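Local structure of glucose-6-phosphate 1-dehydrogenase (Mycobacterium avium, 4LGV) at residues A[414-417]-A[418-422]. The protein catalyses the oxidation of glucose 6-phosphate to 6-phosphogluconolactone, the entry step of the oxidative pentose phosphate pathway, with reduction of a nicotinamide cofactor. Residues are numbered along the deposited sequence; the frame is centred on the assembly and turned at random.
Sequences RPYE and RLLYA
Arg418, Glu417 and Tyr416 carry most of this local contact, made within one continuous helix, 413-424. The backbone N of Arg418 donates to Arg414 O at 3.0 Å, with an N-H...O angle of 162°. Arg418 CB lies 3.3 Å from the same Arg414 O. The side chain then runs out extended, CG anti to the backbone N (chi1 -178°), and NH1 is bound by the carbonyls of Gly196 and Gln198. Glu417 O accepts the N-H of Tyr421 at 3.0 Å, and Tyr421 CB lies 3.4 Å from that oxygen. Glu417 CG lies between its backbone N and carbonyl carbon (chi1 65°), 3.2 Å from Arg418 N. Glu417 OE1 forms salt bridges with Arg53 and Arg57, which probably favour the charged carboxylate. Leu420 N donates a hydrogen bond to Tyr416 O one turn back, at 3.1 Å. The two side chains meet obliquely, Leu420 CD1 lying 4.1 Å from Tyr416 CE2. Tyr416 is buried; its hydroxyl is hydrogen-bonded to Tyr133 and Thr47, and its ring packs edge-to-face with His193. The i to i+4 bonding is that of a regular alpha-helix, here packed against helix 41-56 of the Rossmann-type NAD-binding domain.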
ATOM      1  N   ARG A 414       9.468 -13.886  38.954  1.00 35.98           N
ATOM      2  CA  ARG A 414       8.833 -12.629  38.543  1.00 36.73           C
ATOM      3  C   ARG A 414       7.551 -12.857  37.778  1.00 33.10           C
ATOM      4  O   ARG A 414       6.518 -12.293  38.119  1.00 33.32           O
ATOM      5  CB  ARG A 414       9.817 -11.818  37.723  1.00 37.59           C
ATOM      6  CG  ARG A 414      10.960 -11.213  38.535  1.00 42.16           C
ATOM      7  CD  ARG A 414      11.901 -10.430  37.614  1.00 44.27           C
ATOM      8  NE  ARG A 414      13.107 -10.002  38.307  1.00 47.17           N
ATOM      9  CZ  ARG A 414      13.992  -9.110  37.854  1.00 49.60           C
ATOM     10  NH1 ARG A 414      13.839  -8.479  36.675  1.00 49.01           N
ATOM     11  NH2 ARG A 414      15.035  -8.823  38.613  1.00 49.99           N
ATOM     12  N   PRO A 415       7.592 -13.746  36.811  1.00 33.40           N
ATOM     13  CA  PRO A 415       6.349 -14.099  36.162  1.00 34.02           C
ATOM     14  C   PRO A 415       5.320 -14.667  37.075  1.00 33.21           C
ATOM     15  O   PRO A 415       4.129 -14.353  36.955  1.00 34.64           O
ATOM     16  CB  PRO A 415       6.752 -15.160  35.130  1.00 35.09           C
ATOM     17  CG  PRO A 415       8.247 -15.323  35.239  1.00 34.49           C
ATOM     18  CD  PRO A 415       8.767 -14.194  36.043  1.00 34.64           C
ATOM     19  N   TYR A 416       5.759 -15.514  37.970  1.00 31.82           N
ATOM     20  CA  TYR A 416       4.835 -16.161  38.856  1.00 32.89           C
ATOM     21  C   TYR A 416       4.131 -15.171  39.790  1.00 31.00           C
ATOM     22  O   TYR A 416       2.903 -15.162  39.880  1.00 30.33           O
ATOM     23  CB  TYR A 416       5.574 -17.230  39.631  1.00 34.27           C
ATOM     24  CG  TYR A 416       4.647 -18.019  40.455  1.00 35.14           C
ATOM     25  CD1 TYR A 416       3.901 -19.056  39.909  1.00 36.01           C
ATOM     26  CD2 TYR A 416       4.450 -17.684  41.767  1.00 37.99           C
ATOM     27  CE1 TYR A 416       2.987 -19.757  40.660  1.00 38.08           C
ATOM     28  CE2 TYR A 416       3.546 -18.388  42.554  1.00 40.04           C
ATOM     29  CZ  TYR A 416       2.811 -19.432  41.996  1.00 39.74           C
ATOM     30  OH  TYR A 416       1.955 -20.146  42.793  1.00 41.00           O
ATOM     31  N   GLU A 417       4.869 -14.285  40.425  1.00 30.57           N
ATOM     32  CA  GLU A 417       4.241 -13.243  41.263  1.00 30.59           C
ATOM     33  C   GLU A 417       3.352 -12.278  40.470  1.00 29.64           C
ATOM     34  O   GLU A 417       2.314 -11.814  40.958  1.00 30.58           O
ATOM     35  CB  GLU A 417       5.304 -12.461  42.056  1.00 32.01           C
ATOM     36  CG  GLU A 417       6.262 -11.638  41.221  1.00 34.47           C
ATOM     37  CD  GLU A 417       7.460 -11.097  42.006  1.00 36.56           C
ATOM     38  OE1 GLU A 417       7.474 -11.317  43.194  1.00 36.15           O
ATOM     39  OE2 GLU A 417       8.378 -10.456  41.437  1.00 39.30           O
ATOM     40  N   ARG A 418       3.765 -11.934  39.253  1.00 28.01           N
ATOM     41  CA  ARG A 418       2.943 -11.087  38.396  1.00 27.57           C
ATOM     42  C   ARG A 418       1.570 -11.733  38.136  1.00 28.14           C
ATOM     43  O   ARG A 418       0.547 -11.074  38.177  1.00 27.85           O
ATOM     44  CB  ARG A 418       3.686 -10.879  37.081  1.00 26.92           C
ATOM     45  CG  ARG A 418       3.002  -9.988  36.084  1.00 27.13           C
ATOM     46  CD  ARG A 418       3.797  -9.951  34.802  1.00 26.56           C
ATOM     47  NE  ARG A 418       3.165  -9.062  33.852  1.00 27.07           N
ATOM     48  CZ  ARG A 418       3.226  -9.161  32.524  1.00 25.11           C
ATOM     49  NH1 ARG A 418       3.870 -10.174  31.926  1.00 26.44           N
ATOM     50  NH2 ARG A 418       2.652  -8.238  31.792  1.00 23.63           N
ATOM     51  N   LEU A 419       1.544 -13.030  37.849  1.00 28.68           N
ATOM     52  CA  LEU A 419       0.278 -13.731  37.594  1.00 30.56           C
ATOM     53  C   LEU A 419      -0.607 -13.791  38.817  1.00 32.13           C
ATOM     54  O   LEU A 419      -1.822 -13.608  38.713  1.00 32.30           O
ATOM     55  CB  LEU A 419       0.527 -15.165  37.123  1.00 30.67           C
ATOM     56  CG  LEU A 419       1.001 -15.275  35.701  1.00 30.86           C
ATOM     57  CD1 LEU A 419       1.462 -16.681  35.403  1.00 32.53           C
ATOM     58  CD2 LEU A 419      -0.073 -14.885  34.715  1.00 30.46           C
ATOM     59  N   LEU A 420       0.006 -14.015  39.979  1.00 33.62           N
ATOM     60  CA  LEU A 420      -0.754 -14.143  41.231  1.00 35.31           C
ATOM     61  C   LEU A 420      -1.395 -12.841  41.572  1.00 35.09           C
ATOM     62  O   LEU A 420      -2.550 -12.786  41.989  1.00 34.21           O
ATOM     63  CB  LEU A 420       0.149 -14.544  42.423  1.00 37.79           C
ATOM     64  CG  LEU A 420      -0.022 -15.918  43.033  1.00 40.13           C
ATOM     65  CD1 LEU A 420       0.792 -15.972  44.321  1.00 40.85           C
ATOM     66  CD2 LEU A 420      -1.477 -16.253  43.329  1.00 41.39           C
ATOM     67  N   TYR A 421      -0.622 -11.775  41.424  1.00 34.11           N
ATOM     68  CA  TYR A 421      -1.127 -10.435  41.717  1.00 36.00           C
ATOM     69  C   TYR A 421      -2.249 -10.083  40.738  1.00 33.12           C
ATOM     70  O   TYR A 421      -3.301  -9.564  41.138  1.00 32.82           O
ATOM     71  CB  TYR A 421       0.014  -9.428  41.654  1.00 38.39           C
ATOM     72  CG  TYR A 421      -0.371  -7.995  41.960  1.00 44.14           C
ATOM     73  CD1 TYR A 421      -0.436  -7.522  43.262  1.00 48.67           C
ATOM     74  CD2 TYR A 421      -0.656  -7.100  40.925  1.00 51.62           C
ATOM     75  CE1 TYR A 421      -0.762  -6.202  43.550  1.00 50.70           C
ATOM     76  CE2 TYR A 421      -0.986  -5.778  41.197  1.00 54.33           C
ATOM     77  CZ  TYR A 421      -1.024  -5.337  42.516  1.00 55.56           C
ATOM     78  OH  TYR A 421      -1.383  -4.025  42.777  1.00 64.40           O
ATOM     79  N   ALA A 422      -2.038 -10.368  39.456  1.00 29.62           N
ATOM     80  CA  ALA A 422      -3.052 -10.048  38.459  1.00 28.23           C
ATOM     81  C   ALA A 422      -4.348 -10.831  38.755  1.00 29.06           C
ATOM     82  O   ALA A 422      -5.456 -10.305  38.617  1.00 28.02           O
ATOM     83  CB  ALA A 422      -2.543 -10.359  37.071  1.00 27.48           C
TER